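Local coordinates for protein nitrilotriacetate monooxygenase (Burkholderia pseudomallei, PDB 3SDO) that probably acts as a flavin-dependent monooxygenase of the NtaA/SnaA/DszA family, using reduced FMN and molecular oxygen to oxidise its substrate, at residues A[8-20]-A[46-60]. Sequence-based numbering, arbitrary orientation.
Sequences KHIHFGVLIQGAG and ARRAENAGIAFAFIA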
loop_
_atom_site.group_PDB
_atom_site.type_symbol
_atom_site.label_atom_id
_atom_site.label_comp_id
_atom_site.label_asym_id
_atom_site.label_seq_id
_atom_site.Cartn_x
_atom_site.Cartn_y
_atom_site.Cartn_z
ATOM N N LYS A 8 -18.646 25.722 -16.664
ATOM C CA LYS A 8 -18.607 25.043 -15.397
ATOM C C LYS A 8 -17.217 24.503 -15.079
ATOM O O LYS A 8 -16.428 24.212 -15.979
ATOM C CB LYS A 8 -19.617 23.906 -15.345
ATOM C CG LYS A 8 -19.325 22.747 -16.250
ATOM C CD LYS A 8 -20.476 21.746 -16.149
ATOM C CE LYS A 8 -20.216 20.472 -16.926
ATOM N NZ LYS A 8 -21.501 19.715 -17.116
ATOM N N HIS A 9 -16.956 24.336 -13.789
ATOM C CA HIS A 9 -15.735 23.705 -13.327
ATOM C C HIS A 9 -15.487 22.320 -13.964
ATOM O O HIS A 9 -16.340 21.423 -13.919
ATOM C CB HIS A 9 -15.746 23.600 -11.804
ATOM C CG HIS A 9 -14.572 22.871 -11.247
ATOM N ND1 HIS A 9 -13.335 23.457 -11.072
ATOM C CD2 HIS A 9 -14.444 21.588 -10.831
ATOM C CE1 HIS A 9 -12.500 22.566 -10.570
ATOM N NE2 HIS A 9 -13.148 21.423 -10.415
ATOM N N ILE A 10 -14.308 22.168 -14.548
ATOM C CA ILE A 10 -13.857 20.898 -15.093
ATOM C C ILE A 10 -12.979 20.210 -14.055
ATOM O O ILE A 10 -11.969 20.773 -13.617
ATOM C CB ILE A 10 -13.097 21.109 -16.412
ATOM C CG1 ILE A 10 -14.039 21.761 -17.436
ATOM C CG2 ILE A 10 -12.488 19.769 -16.921
ATOM C CD1 ILE A 10 -13.359 22.166 -18.742
ATOM N N HIS A 11 -13.393 19.020 -13.602
ATOM C CA HIS A 11 -12.596 18.266 -12.630
ATOM C C HIS A 11 -11.355 17.668 -13.308
ATOM O O HIS A 11 -11.419 17.237 -14.455
ATOM C CB HIS A 11 -13.418 17.115 -12.013
ATOM C CG HIS A 11 -14.694 17.544 -11.350
ATOM N ND1 HIS A 11 -14.734 18.026 -10.056
ATOM C CD2 HIS A 11 -15.978 17.538 -11.792
ATOM C CE1 HIS A 11 -15.988 18.323 -9.743
ATOM N NE2 HIS A 11 -16.764 18.026 -10.774
ATOM N N PHE A 12 -10.244 17.589 -12.582
ATOM C CA PHE A 12 -9.050 16.900 -13.074
ATOM C C PHE A 12 -8.494 15.933 -12.071
ATOM O O PHE A 12 -8.467 16.197 -10.857
ATOM C CB PHE A 12 -7.955 17.899 -13.408
ATOM C CG PHE A 12 -8.260 18.724 -14.624
ATOM C CD1 PHE A 12 -7.905 18.284 -15.867
ATOM C CD2 PHE A 12 -8.929 19.924 -14.503
ATOM C CE1 PHE A 12 -8.202 19.036 -17.005
ATOM C CE2 PHE A 12 -9.212 20.683 -15.600
ATOM C CZ PHE A 12 -8.854 20.228 -16.873
ATOM N N GLY A 13 -7.996 14.827 -12.601
ATOM C CA GLY A 13 -7.132 13.916 -11.860
ATOM C C GLY A 13 -5.807 13.829 -12.589
ATOM O O GLY A 13 -5.741 14.114 -13.780
ATOM N N VAL A 14 -4.755 13.403 -11.901
ATOM C CA VAL A 14 -3.468 13.169 -12.565
ATOM C C VAL A 14 -2.972 11.752 -12.302
ATOM O O VAL A 14 -2.842 11.310 -11.142
ATOM C CB VAL A 14 -2.405 14.255 -12.193
ATOM C CG1 VAL A 14 -2.143 14.299 -10.693
ATOM C CG2 VAL A 14 -1.144 14.050 -12.945
ATOM N N LEU A 15 -2.772 11.036 -13.404
ATOM C CA LEU A 15 -2.109 9.745 -13.404
ATOM C C LEU A 15 -0.634 9.996 -13.184
ATOM O O LEU A 15 0.031 10.596 -14.038
ATOM C CB LEU A 15 -2.303 9.022 -14.743
ATOM C CG LEU A 15 -1.365 7.807 -14.986
ATOM C CD1 LEU A 15 -1.682 6.716 -13.968
ATOM C CD2 LEU A 15 -1.408 7.250 -16.433
ATOM N N ILE A 16 -0.087 9.547 -12.061
ATOM C CA ILE A 16 1.351 9.691 -11.866
ATOM C C ILE A 16 2.003 8.351 -12.157
ATOM O O ILE A 16 2.149 7.508 -11.273
ATOM C CB ILE A 16 1.691 10.218 -10.475
ATOM C CG1 ILE A 16 0.841 11.451 -10.163
ATOM C CG2 ILE A 16 3.160 10.554 -10.396
ATOM C CD1 ILE A 16 1.128 12.057 -8.807
ATOM N N GLN A 17 2.352 8.147 -13.427
ATOM C CA GLN A 17 2.951 6.919 -13.895
ATOM C C GLN A 17 4.475 7.073 -13.874
ATOM O O GLN A 17 5.129 6.976 -14.900
ATOM C CB GLN A 17 2.464 6.624 -15.309
ATOM C CG GLN A 17 2.696 5.216 -15.808
ATOM C CD GLN A 17 1.703 4.213 -15.245
ATOM O OE1 GLN A 17 1.244 4.352 -14.117
ATOM N NE2 GLN A 17 1.410 3.161 -16.017
ATOM N N GLY A 18 5.022 7.295 -12.681
ATOM C CA GLY A 18 6.444 7.508 -12.517
ATOM C C GLY A 18 6.923 8.576 -13.467
ATOM O O GLY A 18 6.343 9.665 -13.535
ATOM N N ALA A 19 7.915 8.223 -14.263
ATOM C CA ALA A 19 8.512 9.133 -15.244
ATOM C C ALA A 19 7.536 9.719 -16.237
ATOM O O ALA A 19 7.739 10.844 -16.703
ATOM C CB ALA A 19 9.664 8.439 -15.997
ATOM N N GLY A 20 6.505 8.966 -16.607
ATOM C CA GLY A 20 5.524 9.461 -17.556
ATOM C C GLY A 20 4.696 8.371 -18.195
ATOM O O GLY A 20 5.020 7.191 -18.096
ATOM N N ALA A 46 2.866 15.123 -6.774
ATOM C CA ALA A 46 1.584 15.193 -6.066
ATOM C C ALA A 46 1.338 16.600 -5.523
ATOM O O ALA A 46 0.224 17.119 -5.639
ATOM C CB ALA A 46 1.494 14.131 -4.932
ATOM N N ARG A 47 2.381 17.225 -4.969
ATOM C CA ARG A 47 2.261 18.593 -4.424
ATOM C C ARG A 47 2.038 19.639 -5.503
ATOM O O ARG A 47 1.240 20.542 -5.339
ATOM C CB ARG A 47 3.483 18.955 -3.580
ATOM C CG ARG A 47 3.468 18.234 -2.239
ATOM C CD ARG A 47 4.720 18.513 -1.469
ATOM N NE ARG A 47 4.636 18.062 -0.080
ATOM C CZ ARG A 47 5.681 18.007 0.733
ATOM N NH1 ARG A 47 6.905 18.334 0.285
ATOM N NH2 ARG A 47 5.515 17.647 1.997
ATOM N N ARG A 48 2.723 19.470 -6.622
ATOM C CA ARG A 48 2.548 20.329 -7.791
ATOM C C ARG A 48 1.096 20.300 -8.249
ATOM O O ARG A 48 0.486 21.349 -8.488
ATOM C CB ARG A 48 3.464 19.846 -8.918
ATOM C CG ARG A 48 3.697 20.835 -10.035
ATOM C CD ARG A 48 4.616 21.945 -9.589
ATOM N NE ARG A 48 5.231 22.639 -10.712
ATOM C CZ ARG A 48 4.736 23.714 -11.321
ATOM N NH1 ARG A 48 3.600 24.274 -10.932
ATOM N NH2 ARG A 48 5.415 24.251 -12.308
ATOM N N ALA A 49 0.537 19.100 -8.373
ATOM C CA ALA A 49 -0.860 18.952 -8.762
ATOM C C ALA A 49 -1.817 19.539 -7.709
ATOM O O ALA A 49 -2.745 20.273 -8.047
ATOM C CB ALA A 49 -1.192 17.468 -9.040
ATOM N N GLU A 50 -1.563 19.226 -6.444
ATOM C CA GLU A 50 -2.406 19.681 -5.350
ATOM C C GLU A 50 -2.436 21.211 -5.289
ATOM O O GLU A 50 -3.489 21.823 -5.092
ATOM C CB GLU A 50 -1.909 19.117 -4.011
ATOM C CG GLU A 50 -2.710 19.585 -2.805
ATOM C CD GLU A 50 -2.256 18.919 -1.512
ATOM O OE1 GLU A 50 -1.124 19.210 -1.053
ATOM O OE2 GLU A 50 -3.022 18.089 -0.966
ATOM N N ASN A 51 -1.276 21.831 -5.436
ATOM C CA ASN A 51 -1.218 23.284 -5.338
ATOM C C ASN A 51 -1.973 23.994 -6.489
ATOM O O ASN A 51 -2.356 25.151 -6.351
ATOM C CB ASN A 51 0.237 23.735 -5.313
ATOM C CG ASN A 51 0.928 23.413 -4.005
ATOM O OD1 ASN A 51 0.284 23.070 -3.004
ATOM N ND2 ASN A 51 2.252 23.580 -3.992
ATOM N N ALA A 52 -2.183 23.286 -7.602
ATOM C CA ALA A 52 -2.902 23.805 -8.776
ATOM C C ALA A 52 -4.418 23.555 -8.706
ATOM O O ALA A 52 -5.183 23.994 -9.579
ATOM C CB ALA A 52 -2.314 23.149 -10.044
ATOM N N GLY A 53 -4.855 22.826 -7.690
ATOM C CA GLY A 53 -6.266 22.490 -7.554
ATOM C C GLY A 53 -6.732 21.241 -8.286
ATOM O O GLY A 53 -7.935 21.024 -8.446
ATOM N N ILE A 54 -5.798 20.398 -8.702
ATOM C CA ILE A 54 -6.147 19.100 -9.263
ATOM C C ILE A 54 -6.762 18.234 -8.149
ATOM O O ILE A 54 -6.274 18.184 -7.035
ATOM C CB ILE A 54 -4.923 18.447 -9.975
ATOM C CG1 ILE A 54 -4.588 19.249 -11.223
ATOM C CG2 ILE A 54 -5.199 17.000 -10.372
ATOM C CD1 ILE A 54 -3.336 18.784 -11.990
ATOM N N ALA A 55 -7.866 17.581 -8.460
ATOM C CA ALA A 55 -8.706 16.930 -7.420
ATOM C C ALA A 55 -8.107 15.645 -6.842
ATOM O O ALA A 55 -8.322 15.328 -5.670
ATOM C CB ALA A 55 -10.068 16.606 -7.998
ATOM N N PHE A 56 -7.430 14.854 -7.670
ATOM C CA PHE A 56 -6.873 13.580 -7.175
ATOM C C PHE A 56 -5.619 13.172 -7.941
ATOM O O PHE A 56 -5.434 13.566 -9.093
ATOM C CB PHE A 56 -7.931 12.441 -7.171
ATOM C CG PHE A 56 -8.478 12.108 -8.502
ATOM C CD1 PHE A 56 -9.506 12.852 -9.036
ATOM C CD2 PHE A 56 -7.948 11.058 -9.264
ATOM C CE1 PHE A 56 -10.015 12.553 -10.300
ATOM C CE2 PHE A 56 -8.444 10.770 -10.511
ATOM C CZ PHE A 56 -9.470 11.519 -11.041
ATOM N N ALA A 57 -4.746 12.440 -7.252
ATOM C CA ALA A 57 -3.636 11.712 -7.858
ATOM C C ALA A 57 -4.083 10.258 -7.998
ATOM O O ALA A 57 -4.696 9.713 -7.071
ATOM C CB ALA A 57 -2.358 11.818 -6.970
ATOM N N PHE A 58 -3.786 9.656 -9.153
ATOM C CA PHE A 58 -4.153 8.288 -9.481
ATOM C C PHE A 58 -2.877 7.459 -9.726
ATOM O O PHE A 58 -2.008 7.837 -10.522
ATOM C CB PHE A 58 -5.092 8.262 -10.698
ATOM C CG PHE A 58 -5.353 6.875 -11.261
ATOM C CD1 PHE A 58 -5.667 5.817 -10.428
ATOM C CD2 PHE A 58 -5.283 6.642 -12.621
ATOM C CE1 PHE A 58 -5.896 4.532 -10.943
ATOM C CE2 PHE A 58 -5.514 5.366 -13.155
ATOM C CZ PHE A 58 -5.814 4.312 -12.320
ATOM N N ILE A 59 -2.769 6.368 -8.978
ATOM C CA ILE A 59 -1.680 5.410 -9.057
ATOM C C ILE A 59 -2.256 4.148 -9.662
ATOM O O ILE A 59 -3.005 3.416 -9.001
ATOM C CB ILE A 59 -1.074 5.119 -7.674
ATOM C CG1 ILE A 59 -0.560 6.414 -7.038
ATOM C CG2 ILE A 59 0.100 4.115 -7.773
ATOM C CD1 ILE A 59 0.509 7.147 -7.890
ATOM N N ALA A 60 -1.956 3.957 -10.946
ATOM C CA ALA A 60 -2.285 2.754 -11.687
ATOM C C ALA A 60 -1.371 1.631 -11.205
ATOM O O ALA A 60 -0.413 1.874 -10.485
ATOM C CB ALA A 60 -2.097 2.979 -13.222
HETATM O O HOH W 1 -9.840 19.316 -10.229
HETATM O O HOH W 2 0.700 5.000 -11.706
#
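Val14 and Ile16 of strand 11-15 bond through their backbones to strand 56-59, joining two parallel neighbours of the barrel sheet in this luciferase-like TIM-barrel fold; helix 39-51 forms the crossover between them. Three hydrogen bonds fix the register: Val14 N to Phe56 O (2.9 Å), Phe58 N to Val14 O, and Ile16 N to Phe58 O. From just before strand 56-59, Ala55 N donates to Phe12 O, with a more bent N-H...O angle of 141°.

Two waters extend these links. One accepts from Phe12 N and donates to Gly53 O, at the Schellman motif that ends the helix. The other donates to Ile16 O and Gln17 OE1, the latter at 2.6 Å, and accepts weakly from Ala60 N.

Apolar contacts divide by sheet face. On the helix side, Val14 CG1 lies 3.7 Å from Ala49 CB and also meets Ile54 CG2; a chi1 of 59° tucks CG1 between its own backbone N and carbonyl carbon, the placement from which it meets both. Ile16 CD1 reaches Ala57 CB at 3.9 Å and, more loosely, Ala46 CB. On the opposite face, Leu15 CD1 touches both Phe58 CD2 and Ala60 CB. Here Phe56 and Phe58 also meet the rings of Phe217 and Phe237, respectively, and both touch Met395. The nearest side-chain atoms of Phe58 and Thr98, a predicted FMN-binding residue, are about 3 Å apart, consistent with this end of the pair bordering the flavin site.

The Phe56 ring lies with one face over Gly13, its CZ 3.4 Å from Gly13 CA, a closeness that the lack of a side chain on Gly13 permits. The result is a CH-pi contact: Gly13 CA stands 3.5 Å from the Phe56 ring centroid, 13° off the ring normal.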